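Long-range contacts in tyrosyl-DNA phosphodiesterase 2 (Danio rerio, PDB 4F1H), which belongs to the endonuclease/exonuclease/phosphatase family, whose members share a DNase I-like fold, and is modelled here with a magnesium ion: residues D36-Q41 against G71-K76; S77-L82 against A101-S106; S106-Y111 against D144-F149. All coordinates share one frame; numbering follows the deposited sequence.

Contact 1. Residues D36-Q41 against G71-K76; sequences DVVFLQ and GIMLRK
An antiparallel pairing of two strands, Val37-Gln41 with Gly71-Arg75, forms this contact deep inside one of the two sheets of a DNase I-like fold. Five backbone hydrogen bonds join the strands. Val38 and Met73 exchange a reciprocal pair, with Met73 N 2.8 Å from Val38 O; Leu40 and Gly71 repeat the exchange, and Arg75 N closes the end on Asp36 O at 2.9 Å. Between the hydrogen-bonded pairs the strands also meet through CA-H...O contacts, such as Ile72 CA to Val38 O at 3.2 Å.

The side chains alternate. On one face Val38 and Met73 stand side by side, CB to CB at 3.8 Å, and the flexible thioether of Met73 then turns at its last torsion (chi3 59°), its SD lying 3.7 Å from Leu40 CD1. Gly71, opposite Leu40, brings no side chain to this face. The other face carries Val37, Phe39, Ile72 and Leu74. Here beta-branched residues suit the extended backbone: CG1 of Val37 reaches Ile72 CG2 at 4.0 Å and Leu74 CD2 at 4.1 Å. The same methyl also packs over the rim of one face of the Phe39 ring.

Strand 37-43 is bonded on its far edge to strand 4-10, while strand 58-62 flanks strand 69-75. Tyr58 and Phe60 cover Met73, and Tyr58 also takes a hydrogen bond from Arg75. Against the face of Val37, Phe39, Ile72 and Leu74 packs strand 97-105 of the second sheet, with Leu99 and Ala101 on Ile72 and Val103 on Leu74, so Ile72 and Leu74 fill the interior of the beta sandwich.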
ATOM      1  N   ASP B  36      13.070 -21.428  17.266  1.00 18.14           N
ATOM      2  CA  ASP B  36      14.484 -21.078  17.025  1.00 16.99           C
ATOM      3  C   ASP B  36      14.799 -19.588  17.217  1.00 18.12           C
ATOM      4  O   ASP B  36      15.882 -19.251  17.680  1.00 17.00           O
ATOM      5  CB  ASP B  36      14.877 -21.515  15.623  1.00 18.17           C
ATOM      6  CG  ASP B  36      14.650 -23.004  15.431  1.00 25.22           C
ATOM      7  OD1 ASP B  36      15.017 -23.770  16.361  1.00 24.43           O
ATOM      8  OD2 ASP B  36      14.061 -23.401  14.393  1.00 22.59           O
ATOM      9  N   VAL B  37      13.839 -18.728  16.896  1.00 14.73           N
ATOM     10  CA  VAL B  37      14.030 -17.279  16.989  1.00 13.56           C
ATOM     11  C   VAL B  37      12.774 -16.672  17.576  1.00 16.11           C
ATOM     12  O   VAL B  37      11.651 -17.045  17.186  1.00 15.10           O
ATOM     13  CB  VAL B  37      14.279 -16.632  15.614  1.00 15.97           C
ATOM     14  CG1 VAL B  37      14.672 -15.141  15.762  1.00 16.94           C
ATOM     15  CG2 VAL B  37      15.409 -17.373  14.835  1.00 17.57           C
ATOM     16  N   VAL B  38      12.944 -15.726  18.491  1.00 16.52           N
ATOM     17  CA  VAL B  38      11.799 -14.962  18.985  1.00 14.08           C
ATOM     18  C   VAL B  38      12.078 -13.500  18.686  1.00 14.12           C
ATOM     19  O   VAL B  38      13.163 -13.000  18.977  1.00 16.21           O
ATOM     20  CB  VAL B  38      11.595 -15.108  20.491  1.00 14.92           C
ATOM     21  CG1 VAL B  38      10.233 -14.541  20.903  1.00 14.92           C
ATOM     22  CG2 VAL B  38      11.701 -16.585  20.919  1.00 16.67           C
ATOM     23  N   PHE B  39      11.090 -12.826  18.098  1.00 12.70           N
ATOM     24  CA  PHE B  39      11.188 -11.399  17.809  1.00 12.80           C
ATOM     25  C   PHE B  39      10.143 -10.736  18.713  1.00 17.84           C
ATOM     26  O   PHE B  39       8.937 -11.054  18.616  1.00 15.01           O
ATOM     27  CB  PHE B  39      10.768 -11.120  16.338  1.00 13.08           C
ATOM     28  CG  PHE B  39      11.564 -11.847  15.296  1.00 13.64           C
ATOM     29  CD1 PHE B  39      11.212 -13.121  14.875  1.00 14.98           C
ATOM     30  CD2 PHE B  39      12.637 -11.222  14.670  1.00 19.83           C
ATOM     31  CE1 PHE B  39      11.929 -13.787  13.858  1.00 16.01           C
ATOM     32  CE2 PHE B  39      13.355 -11.882  13.631  1.00 17.63           C
ATOM     33  CZ  PHE B  39      12.984 -13.136  13.203  1.00 17.43           C
ATOM     34  N   LEU B  40      10.586  -9.841  19.605  1.00 14.01           N
ATOM     35  CA  LEU B  40       9.659  -9.256  20.588  1.00 11.98           C
ATOM     36  C   LEU B  40       9.647  -7.771  20.449  1.00 13.26           C
ATOM     37  O   LEU B  40      10.670  -7.150  20.093  1.00 13.96           O
ATOM     38  CB  LEU B  40      10.065  -9.615  22.016  1.00 14.64           C
ATOM     39  CG  LEU B  40       9.994 -11.116  22.327  1.00 15.50           C
ATOM     40  CD1 LEU B  40      10.550 -11.428  23.721  1.00 21.00           C
ATOM     41  CD2 LEU B  40       8.573 -11.612  22.213  1.00 18.64           C
ATOM     42  N   GLN B  41       8.476  -7.194  20.701  1.00 12.39           N
ATOM     43  CA  GLN B  41       8.378  -5.732  20.712  1.00 11.95           C
ATOM     44  C   GLN B  41       7.767  -5.219  22.002  1.00 15.33           C
ATOM     45  O   GLN B  41       7.037  -5.938  22.681  1.00 14.50           O
ATOM     46  CB  GLN B  41       7.623  -5.200  19.462  1.00 14.30           C
ATOM     47  CG  GLN B  41       8.213  -5.718  18.143  1.00 12.85           C
ATOM     48  CD  GLN B  41       7.666  -7.114  17.805  1.00 15.65           C
ATOM     49  OE1 GLN B  41       6.489  -7.417  18.068  1.00 16.06           O
ATOM     50  NE2 GLN B  41       8.514  -7.966  17.259  1.00 13.68           N
ATOM     51  N   GLY B  71      13.387  -6.911  20.956  1.00 13.39           N
ATOM     52  CA  GLY B  71      14.442  -7.863  21.267  1.00 14.74           C
ATOM     53  C   GLY B  71      14.420  -9.005  20.269  1.00 13.57           C
ATOM     54  O   GLY B  71      13.410  -9.220  19.620  1.00 15.12           O
ATOM     55  N   ILE B  72      15.550  -9.684  20.115  1.00 14.45           N
ATOM     56  CA  ILE B  72      15.619 -10.919  19.365  1.00 16.10           C
ATOM     57  C   ILE B  72      16.227 -11.971  20.292  1.00 14.84           C
ATOM     58  O   ILE B  72      17.266 -11.733  20.910  1.00 17.26           O
ATOM     59  CB  ILE B  72      16.466 -10.763  18.081  1.00 12.51           C
ATOM     60  CG1 ILE B  72      15.789  -9.826  17.083  1.00 12.94           C
ATOM     61  CG2 ILE B  72      16.693 -12.121  17.422  1.00 15.57           C
ATOM     62  CD1 ILE B  72      16.692  -9.597  15.835  1.00 20.70           C
ATOM     63  N   MET B  73      15.542 -13.115  20.443  1.00 14.53           N
ATOM     64  CA  MET B  73      16.066 -14.228  21.255  1.00 15.24           C
ATOM     65  C   MET B  73      16.427 -15.326  20.279  1.00 18.75           C
ATOM     66  O   MET B  73      15.637 -15.658  19.360  1.00 17.17           O
ATOM     67  CB  MET B  73      14.982 -14.736  22.221  1.00 16.36           C
ATOM     68  CG  MET B  73      14.551 -13.668  23.204  1.00 17.64           C
ATOM     69  SD  MET B  73      13.050 -14.181  24.117  1.00 20.07           S
ATOM     70  CE  MET B  73      13.605 -15.724  24.904  1.00 20.76           C
ATOM     71  N   LEU B  74      17.617 -15.904  20.456  1.00 14.85           N
ATOM     72  CA  LEU B  74      18.117 -16.982  19.585  1.00 14.98           C
ATOM     73  C   LEU B  74      18.274 -18.286  20.374  1.00 13.60           C
ATOM     74  O   LEU B  74      18.883 -18.298  21.447  1.00 15.79           O
ATOM     75  CB  LEU B  74      19.504 -16.600  19.016  1.00 14.72           C
ATOM     76  CG  LEU B  74      19.548 -15.269  18.274  1.00 16.89           C
ATOM     77  CD1 LEU B  74      20.996 -14.892  17.828  1.00 18.93           C
ATOM     78  CD2 LEU B  74      18.582 -15.308  17.108  1.00 17.18           C
ATOM     79  N   ARG B  75      17.711 -19.392  19.889  1.00 15.33           N
ATOM     80  CA  ARG B  75      17.853 -20.648  20.624  1.00 16.80           C
ATOM     81  C   ARG B  75      19.282 -21.172  20.448  1.00 17.10           C
ATOM     82  O   ARG B  75      19.654 -21.577  19.343  1.00 19.76           O
ATOM     83  CB  ARG B  75      16.867 -21.691  20.098  1.00 18.69           C
ATOM     84  CG  ARG B  75      16.753 -22.924  21.055  1.00 23.80           C
ATOM     85  CD  ARG B  75      15.371 -23.612  20.983  1.00 36.13           C
ATOM     86  NE  ARG B  75      15.276 -24.661  22.012  1.00 39.63           N
ATOM     87  CZ  ARG B  75      14.553 -24.586  23.136  1.00 40.52           C
ATOM     88  NH1 ARG B  75      13.787 -23.532  23.398  1.00 28.49           N
ATOM     89  NH2 ARG B  75      14.568 -25.597  24.002  1.00 37.38           N
ATOM     90  N   LYS B  76      20.055 -21.204  21.532  1.00 18.74           N
ATOM     91  CA  LYS B  76      21.491 -21.472  21.433  1.00 21.92           C
ATOM     92  C   LYS B  76      21.814 -22.834  20.836  1.00 22.91           C
ATOM     93  O   LYS B  76      22.829 -22.991  20.146  1.00 25.44           O
ATOM     94  CB  LYS B  76      22.139 -21.315  22.809  1.00 19.54           C
ATOM     95  CG  LYS B  76      22.109 -19.883  23.322  1.00 20.53           C
ATOM     96  CD  LYS B  76      22.808 -19.733  24.685  1.00 29.89           C
ATOM     97  CE  LYS B  76      21.897 -20.005  25.852  1.00 32.36           C
ATOM     98  NZ  LYS B  76      22.650 -19.897  27.159  1.00 35.29           N
TER

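Contact 2. Residues S77-L82 against A101-S106; sequences SRVKFL and AQVTFS
The carbonyl oxygen of Arg78 receives two waters, one at 2.6 Å from Arg78 O and a second that also accepts from Ser106 N, 2.9 Å away. This second water links the two segments through Arg78 O and Ser106 N. From there the antiparallel hairpin 80-88/97-105 takes over: Lys80 and Thr104 bond reciprocally, Thr104 N lying 2.9 Å from Lys80 O, and Leu82 N reaches Gln102 O.

Arg78 folds back through bends at chi2 and chi3. Its side chain and that of Phe105 run side by side, and the guanidinium meets the ring edge with one face, the planes 85° apart and Phe105 CZ 3.5 Å from Arg78 NH2. Meanwhile Arg78 NE forms a salt bridge with Asp36 and NH2 bonds to Asp1 O, which probably offsets the positive charge beside the ring.

Inward, Val79 CG1 presses on Val103 CB at 3.4 Å, tighter than usual van der Waals contact. Val79 holds this branch anti to its backbone nitrogen (chi1 172°); beta-branched valines bring their branches close to the backbone, and the crossing is tight. Leu74 packs against both valines, and Phe81 stacks on Phe61 while its ring edge meets Ala101 CB. On the other face, OG1 of Thr104 lies against Lys80 CB and its CG2 meets Leu82 CD1 at 3.8 Å.

The chemistry thus divides by face and end: mostly hydrocarbon inside, lysine and threonine with the exposed Leu82 outside, and a hydrated end beside an arginine probably held in place by its paired charge.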
ATOM      1  N   SER B  77      20.948 -23.813  21.073  1.00 23.00           N
ATOM      2  CA  SER B  77      21.225 -25.161  20.575  1.00 27.34           C
ATOM      3  C   SER B  77      20.991 -25.303  19.074  1.00 28.28           C
ATOM      4  O   SER B  77      21.437 -26.281  18.452  1.00 28.82           O
ATOM      5  CB  SER B  77      20.381 -26.179  21.329  1.00 26.42           C
ATOM      6  OG  SER B  77      18.991 -25.952  21.110  1.00 28.84           O
ATOM      7  N   ARG B  78      20.302 -24.330  18.481  1.00 20.55           N
ATOM      8  CA  ARG B  78      19.895 -24.404  17.067  1.00 18.19           C
ATOM      9  C   ARG B  78      20.523 -23.379  16.133  1.00 19.62           C
ATOM     10  O   ARG B  78      20.580 -23.598  14.914  1.00 21.63           O
ATOM     11  CB  ARG B  78      18.363 -24.308  16.968  1.00 19.64           C
ATOM     12  CG  ARG B  78      17.696 -25.523  17.622  1.00 23.77           C
ATOM     13  CD  ARG B  78      17.389 -26.569  16.580  1.00 28.16           C
ATOM     14  NE  ARG B  78      16.279 -26.116  15.726  1.00 22.66           N
ATOM     15  CZ  ARG B  78      15.850 -26.766  14.642  1.00 29.26           C
ATOM     16  NH1 ARG B  78      16.420 -27.921  14.269  1.00 31.08           N
ATOM     17  NH2 ARG B  78      14.843 -26.265  13.933  1.00 29.38           N
ATOM     18  N   VAL B  79      20.950 -22.249  16.703  1.00 18.56           N
ATOM     19  CA  VAL B  79      21.368 -21.074  15.948  1.00 22.06           C
ATOM     20  C   VAL B  79      22.728 -20.599  16.477  1.00 21.01           C
ATOM     21  O   VAL B  79      22.905 -20.469  17.696  1.00 24.79           O
ATOM     22  CB  VAL B  79      20.300 -19.946  16.198  1.00 24.59           C
ATOM     23  CG1 VAL B  79      20.728 -18.625  15.612  1.00 32.14           C
ATOM     24  CG2 VAL B  79      18.922 -20.391  15.628  1.00 33.01           C
ATOM     25  N   LYS B  80      23.673 -20.322  15.565  1.00 21.00           N
ATOM     26  CA  LYS B  80      24.966 -19.753  15.958  1.00 21.55           C
ATOM     27  C   LYS B  80      24.981 -18.288  15.586  1.00 19.19           C
ATOM     28  O   LYS B  80      24.673 -17.939  14.460  1.00 21.87           O
ATOM     29  CB  LYS B  80      26.101 -20.482  15.248  1.00 25.20           C
ATOM     30  CG  LYS B  80      26.291 -21.907  15.802  1.00 32.59           C
ATOM     31  CD  LYS B  80      27.146 -22.749  14.876  1.00 47.33           C
ATOM     32  CE  LYS B  80      27.295 -24.166  15.403  1.00 56.03           C
ATOM     33  NZ  LYS B  80      28.165 -24.955  14.487  1.00 63.14           N
ATOM     34  N   PHE B  81      25.379 -17.438  16.524  1.00 18.06           N
ATOM     35  CA  PHE B  81      25.346 -16.013  16.275  1.00 17.15           C
ATOM     36  C   PHE B  81      26.591 -15.544  15.529  1.00 20.75           C
ATOM     37  O   PHE B  81      27.713 -16.007  15.810  1.00 19.29           O
ATOM     38  CB  PHE B  81      25.247 -15.309  17.628  1.00 18.24           C
ATOM     39  CG  PHE B  81      25.357 -13.810  17.554  1.00 18.26           C
ATOM     40  CD1 PHE B  81      24.288 -13.042  17.074  1.00 17.91           C
ATOM     41  CD2 PHE B  81      26.508 -13.166  17.992  1.00 18.91           C
ATOM     42  CE1 PHE B  81      24.377 -11.624  16.990  1.00 20.06           C
ATOM     43  CE2 PHE B  81      26.607 -11.751  17.935  1.00 17.46           C
ATOM     44  CZ  PHE B  81      25.520 -10.980  17.460  1.00 22.32           C
ATOM     45  N   LEU B  82      26.400 -14.623  14.589  1.00 16.65           N
ATOM     46  CA  LEU B  82      27.526 -14.034  13.841  1.00 18.02           C
ATOM     47  C   LEU B  82      27.788 -12.588  14.239  1.00 21.65           C
ATOM     48  O   LEU B  82      28.917 -12.244  14.608  1.00 20.25           O
ATOM     49  CB  LEU B  82      27.299 -14.067  12.326  1.00 19.38           C
ATOM     50  CG  LEU B  82      27.182 -15.465  11.745  1.00 19.56           C
ATOM     51  CD1 LEU B  82      26.799 -15.433  10.269  1.00 19.50           C
ATOM     52  CD2 LEU B  82      28.491 -16.289  11.990  1.00 21.89           C
ATOM     53  N   ALA B 101      20.038  -9.289  13.536  1.00 14.91           N
ATOM     54  CA  ALA B 101      21.010 -10.303  13.994  1.00 15.93           C
ATOM     55  C   ALA B 101      21.283 -11.237  12.838  1.00 18.51           C
ATOM     56  O   ALA B 101      20.353 -11.779  12.236  1.00 16.01           O
ATOM     57  CB  ALA B 101      20.489 -11.098  15.203  1.00 17.68           C
ATOM     58  N   GLN B 102      22.557 -11.407  12.497  1.00 16.80           N
ATOM     59  CA  GLN B 102      22.968 -12.369  11.468  1.00 18.01           C
ATOM     60  C   GLN B 102      23.425 -13.625  12.175  1.00 18.23           C
ATOM     61  O   GLN B 102      24.155 -13.565  13.147  1.00 19.05           O
ATOM     62  CB  GLN B 102      24.116 -11.778  10.644  1.00 18.38           C
ATOM     63  CG  GLN B 102      23.695 -10.499   9.971  1.00 19.97           C
ATOM     64  CD  GLN B 102      24.648 -10.067   8.879  1.00 25.73           C
ATOM     65  OE1 GLN B 102      25.211  -8.963   8.912  1.00 28.77           O
ATOM     66  NE2 GLN B 102      24.830 -10.935   7.898  1.00 25.44           N
ATOM     67  N   VAL B 103      22.938 -14.775  11.717  1.00 16.36           N
ATOM     68  CA  VAL B 103      23.195 -16.032  12.394  1.00 18.50           C
ATOM     69  C   VAL B 103      23.375 -17.131  11.341  1.00 17.76           C
ATOM     70  O   VAL B 103      23.108 -16.893  10.159  1.00 18.55           O
ATOM     71  CB  VAL B 103      22.033 -16.432  13.333  1.00 19.62           C
ATOM     72  CG1 VAL B 103      21.684 -15.268  14.329  1.00 17.59           C
ATOM     73  CG2 VAL B 103      20.765 -16.865  12.523  1.00 19.77           C
ATOM     74  N   THR B 104      23.845 -18.318  11.756  1.00 21.18           N
ATOM     75  CA  THR B 104      23.764 -19.498  10.876  1.00 19.85           C
ATOM     76  C   THR B 104      22.852 -20.548  11.514  1.00 18.69           C
ATOM     77  O   THR B 104      22.822 -20.703  12.740  1.00 21.08           O
ATOM     78  CB  THR B 104      25.144 -20.146  10.525  1.00 23.42           C
ATOM     79  OG1 THR B 104      25.751 -20.641  11.708  1.00 28.03           O
ATOM     80  CG2 THR B 104      26.077 -19.136   9.934  1.00 20.76           C
ATOM     81  N   PHE B 105      22.096 -21.250  10.674  1.00 22.24           N
ATOM     82  CA  PHE B 105      21.148 -22.249  11.120  1.00 21.20           C
ATOM     83  C   PHE B 105      21.493 -23.499  10.317  1.00 23.75           C
ATOM     84  O   PHE B 105      21.195 -23.578   9.116  1.00 27.43           O
ATOM     85  CB  PHE B 105      19.729 -21.740  10.808  1.00 21.82           C
ATOM     86  CG  PHE B 105      18.642 -22.764  11.009  1.00 21.34           C
ATOM     87  CD1 PHE B 105      18.265 -23.154  12.290  1.00 27.21           C
ATOM     88  CD2 PHE B 105      17.946 -23.267   9.917  1.00 27.67           C
ATOM     89  CE1 PHE B 105      17.247 -24.091  12.493  1.00 26.97           C
ATOM     90  CE2 PHE B 105      16.934 -24.175  10.102  1.00 23.39           C
ATOM     91  CZ  PHE B 105      16.587 -24.602  11.383  1.00 23.45           C
ATOM     92  N   SER B 106      22.171 -24.434  10.983  1.00 30.76           N
ATOM     93  CA  SER B 106      22.747 -25.604  10.308  1.00 35.39           C
ATOM     94  C   SER B 106      23.538 -25.176   9.064  1.00 32.25           C
ATOM     95  O   SER B 106      23.399 -25.764   7.989  1.00 38.15           O
ATOM     96  CB  SER B 106      21.651 -26.613   9.950  1.00 43.00           C
ATOM     97  OG  SER B 106      21.306 -27.393  11.082  1.00 50.50           O
TER
HETATM   98  O   HOH W   1      20.009 -25.988  13.922  1.00 30.86           O
HETATM   99  O   HOH W   2      23.204 -24.076  13.718  1.00 31.17           O

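Contact 3. Residues S106-Y111 against D144-F149; sequences SGQKLY and DAIVIF
Lys109 and Asp144 form a salt bridge beside two parallel strands. The lysine leaves its backbone with CG anti to N, then kinks at chi3 (-79°), carrying NZ to 3.1 Å from Asp144 OD1, met on the syn side; the bond to the other oxygen is weak. Its aliphatic part lies along Ala145, CD to CB 3.8 Å, a place suited to a small methyl.

With chi1 at 169°, Gln108 sets its CG across Ile146 CD1 at 3.5 Å; the bend at chi2 (63°) then brings the amide back to its own strand. NE2 donates to Lys109 O at 3.0 Å, almost in the amide plane, and only weakly to Asp144 O. Lys109 O also accepts from Ile146 N, so two donors grip it.

These strands belong to a beta-alpha-beta unit, strand 108-114, helix 124-140 and strand 145-150. Tyr111 N bonds to Ile146 O at 2.7 Å, and Ile148 N to Tyr111 O.

Leu110 lies alongside Ile146, CD2 to CB 3.9 Å, on the face where Leu4 also packs against Leu110. Opposite, Tyr111 CB touches both Ala145 CB and Val147 CG2, while its ring packs on Ile100 and Gln102 of strand 97-105.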
ATOM      1  N   SER B 106      22.171 -24.434  10.983  1.00 30.76           N
ATOM      2  CA  SER B 106      22.747 -25.604  10.308  1.00 35.39           C
ATOM      3  C   SER B 106      23.538 -25.176   9.064  1.00 32.25           C
ATOM      4  O   SER B 106      23.399 -25.764   7.989  1.00 38.15           O
ATOM      5  CB  SER B 106      21.651 -26.613   9.950  1.00 43.00           C
ATOM      6  OG  SER B 106      21.306 -27.393  11.082  1.00 50.50           O
ATOM      7  N   GLY B 107      24.339 -24.121   9.211  1.00 28.39           N
ATOM      8  CA  GLY B 107      25.195 -23.652   8.131  1.00 27.75           C
ATOM      9  C   GLY B 107      24.605 -22.655   7.143  1.00 32.63           C
ATOM     10  O   GLY B 107      25.356 -22.046   6.359  1.00 37.16           O
ATOM     11  N   GLN B 108      23.282 -22.473   7.169  1.00 23.12           N
ATOM     12  CA  GLN B 108      22.638 -21.528   6.257  1.00 24.13           C
ATOM     13  C   GLN B 108      22.573 -20.187   6.968  1.00 24.07           C
ATOM     14  O   GLN B 108      22.115 -20.133   8.107  1.00 23.47           O
ATOM     15  CB  GLN B 108      21.214 -21.998   5.915  1.00 23.90           C
ATOM     16  CG  GLN B 108      20.381 -20.954   5.188  1.00 27.08           C
ATOM     17  CD  GLN B 108      20.936 -20.561   3.835  1.00 36.16           C
ATOM     18  OE1 GLN B 108      21.154 -21.425   2.968  1.00 33.43           O
ATOM     19  NE2 GLN B 108      21.147 -19.245   3.628  1.00 23.88           N
ATOM     20  N   LYS B 109      23.046 -19.125   6.316  1.00 21.74           N
ATOM     21  CA  LYS B 109      23.036 -17.801   6.923  1.00 22.13           C
ATOM     22  C   LYS B 109      21.599 -17.303   6.958  1.00 19.75           C
ATOM     23  O   LYS B 109      20.892 -17.404   5.952  1.00 20.77           O
ATOM     24  CB  LYS B 109      23.897 -16.837   6.101  1.00 21.99           C
ATOM     25  CG  LYS B 109      24.112 -15.513   6.786  1.00 26.78           C
ATOM     26  CD  LYS B 109      24.876 -14.512   5.885  1.00 33.77           C
ATOM     27  CE  LYS B 109      26.376 -14.787   5.854  1.00 37.40           C
ATOM     28  NZ  LYS B 109      27.059 -13.824   4.918  1.00 32.60           N
ATOM     29  N   LEU B 110      21.175 -16.764   8.111  1.00 19.72           N
ATOM     30  CA  LEU B 110      19.874 -16.082   8.211  1.00 17.96           C
ATOM     31  C   LEU B 110      20.151 -14.636   8.579  1.00 17.75           C
ATOM     32  O   LEU B 110      21.062 -14.365   9.368  1.00 18.86           O
ATOM     33  CB  LEU B 110      18.968 -16.680   9.294  1.00 16.86           C
ATOM     34  CG  LEU B 110      18.777 -18.190   9.320  1.00 19.79           C
ATOM     35  CD1 LEU B 110      17.786 -18.514  10.443  1.00 22.00           C
ATOM     36  CD2 LEU B 110      18.304 -18.707   7.960  1.00 21.39           C
ATOM     37  N   TYR B 111      19.349 -13.709   8.046  1.00 17.53           N
ATOM     38  CA  TYR B 111      19.528 -12.292   8.370  1.00 19.62           C
ATOM     39  C   TYR B 111      18.202 -11.940   9.051  1.00 18.41           C
ATOM     40  O   TYR B 111      17.188 -11.804   8.364  1.00 19.95           O
ATOM     41  CB  TYR B 111      19.763 -11.541   7.056  1.00 16.81           C
ATOM     42  CG  TYR B 111      20.097 -10.073   7.122  1.00 22.75           C
ATOM     43  CD1 TYR B 111      19.093  -9.117   7.048  1.00 23.91           C
ATOM     44  CD2 TYR B 111      21.426  -9.637   7.153  1.00 22.13           C
ATOM     45  CE1 TYR B 111      19.386  -7.738   7.060  1.00 23.09           C
ATOM     46  CE2 TYR B 111      21.739  -8.250   7.183  1.00 25.41           C
ATOM     47  CZ  TYR B 111      20.716  -7.322   7.125  1.00 27.30           C
ATOM     48  OH  TYR B 111      21.018  -5.956   7.143  1.00 24.08           O
ATOM     49  N   ASP B 144      23.720 -14.591   0.217  1.00 25.20           N
ATOM     50  CA  ASP B 144      23.749 -15.936   0.756  1.00 27.62           C
ATOM     51  C   ASP B 144      22.905 -16.110   2.018  1.00 24.61           C
ATOM     52  O   ASP B 144      22.934 -17.174   2.635  1.00 24.04           O
ATOM     53  CB  ASP B 144      25.192 -16.409   0.993  1.00 27.56           C
ATOM     54  CG  ASP B 144      25.950 -15.535   1.988  1.00 34.96           C
ATOM     55  OD1 ASP B 144      25.511 -14.391   2.258  1.00 35.23           O
ATOM     56  OD2 ASP B 144      27.002 -15.990   2.489  1.00 45.60           O
ATOM     57  N   ALA B 145      22.127 -15.082   2.378  1.00 25.46           N
ATOM     58  CA  ALA B 145      21.269 -15.179   3.560  1.00 23.02           C
ATOM     59  C   ALA B 145      19.805 -15.294   3.167  1.00 20.08           C
ATOM     60  O   ALA B 145      19.366 -14.664   2.181  1.00 20.80           O
ATOM     61  CB  ALA B 145      21.438 -13.955   4.486  1.00 24.95           C
ATOM     62  N   ILE B 146      19.065 -16.079   3.959  1.00 20.54           N
ATOM     63  CA  ILE B 146      17.601 -16.017   3.979  1.00 17.90           C
ATOM     64  C   ILE B 146      17.283 -14.837   4.912  1.00 20.40           C
ATOM     65  O   ILE B 146      17.838 -14.786   6.021  1.00 20.15           O
ATOM     66  CB  ILE B 146      17.031 -17.295   4.584  1.00 22.35           C
ATOM     67  CG1 ILE B 146      17.368 -18.489   3.675  1.00 21.53           C
ATOM     68  CG2 ILE B 146      15.500 -17.187   4.777  1.00 22.22           C
ATOM     69  CD1 ILE B 146      17.139 -19.846   4.359  1.00 24.80           C
ATOM     70  N   VAL B 147      16.444 -13.898   4.463  1.00 20.25           N
ATOM     71  CA  VAL B 147      15.989 -12.791   5.300  1.00 18.02           C
ATOM     72  C   VAL B 147      14.620 -13.062   5.912  1.00 19.69           C
ATOM     73  O   VAL B 147      13.669 -13.400   5.210  1.00 18.39           O
ATOM     74  CB  VAL B 147      15.895 -11.476   4.479  1.00 17.09           C
ATOM     75  CG1 VAL B 147      15.506 -10.310   5.360  1.00 19.00           C
ATOM     76  CG2 VAL B 147      17.224 -11.223   3.822  1.00 19.99           C
ATOM     77  N   ILE B 148      14.507 -12.880   7.229  1.00 15.72           N
ATOM     78  CA  ILE B 148      13.184 -12.922   7.889  1.00 15.40           C
ATOM     79  C   ILE B 148      13.051 -11.649   8.706  1.00 16.43           C
ATOM     80  O   ILE B 148      13.844 -11.412   9.636  1.00 17.10           O
ATOM     81  CB  ILE B 148      13.076 -14.123   8.821  1.00 17.05           C
ATOM     82  CG1 ILE B 148      13.201 -15.417   8.001  1.00 22.37           C
ATOM     83  CG2 ILE B 148      11.724 -14.075   9.597  1.00 18.11           C
ATOM     84  CD1 ILE B 148      13.064 -16.669   8.870  1.00 22.32           C
ATOM     85  N   PHE B 149      12.116 -10.786   8.315  1.00 14.84           N
ATOM     86  CA  PHE B 149      11.731  -9.677   9.155  1.00 15.91           C
ATOM     87  C   PHE B 149      10.448 -10.075   9.852  1.00 18.16           C
ATOM     88  O   PHE B 149       9.510 -10.553   9.193  1.00 19.20           O
ATOM     89  CB  PHE B 149      11.502  -8.383   8.331  1.00 18.68           C
ATOM     90  CG  PHE B 149      10.857  -7.297   9.137  1.00 15.14           C
ATOM     91  CD1 PHE B 149       9.464  -7.246   9.264  1.00 19.77           C
ATOM     92  CD2 PHE B 149      11.626  -6.363   9.804  1.00 16.08           C
ATOM     93  CE1 PHE B 149       8.858  -6.290  10.086  1.00 19.25           C
ATOM     94  CE2 PHE B 149      11.002  -5.359  10.590  1.00 18.40           C
ATOM     95  CZ  PHE B 149       9.642  -5.335  10.716  1.00 20.78           C
TER
HETATM   96  O   HOH W   3      24.452 -19.396   3.852  1.00 29.40           O

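Along the chain the contacts follow in series, 1, 2, then 3. Contact 1 lies in one sheet of the sandwich, contacts 2 and 3 in the other, where neighbouring strands 97-105 and 108-114 join them and Ser106 belongs to both; their centres are about 9 Å apart. Contact 1 lies about 11 Å from contact 2 and about 14 Å from contact 3, centre to centre. Between the sheets, Leu74 CD1 meets Val103 CG1 at 3.6 Å and Phe39 CZ meets Ile148 CG2 at 3.9 Å. Contact 1 and the pair formed by contacts 2 and 3 thus face each other across the apolar interior of the DNase I-like sandwich.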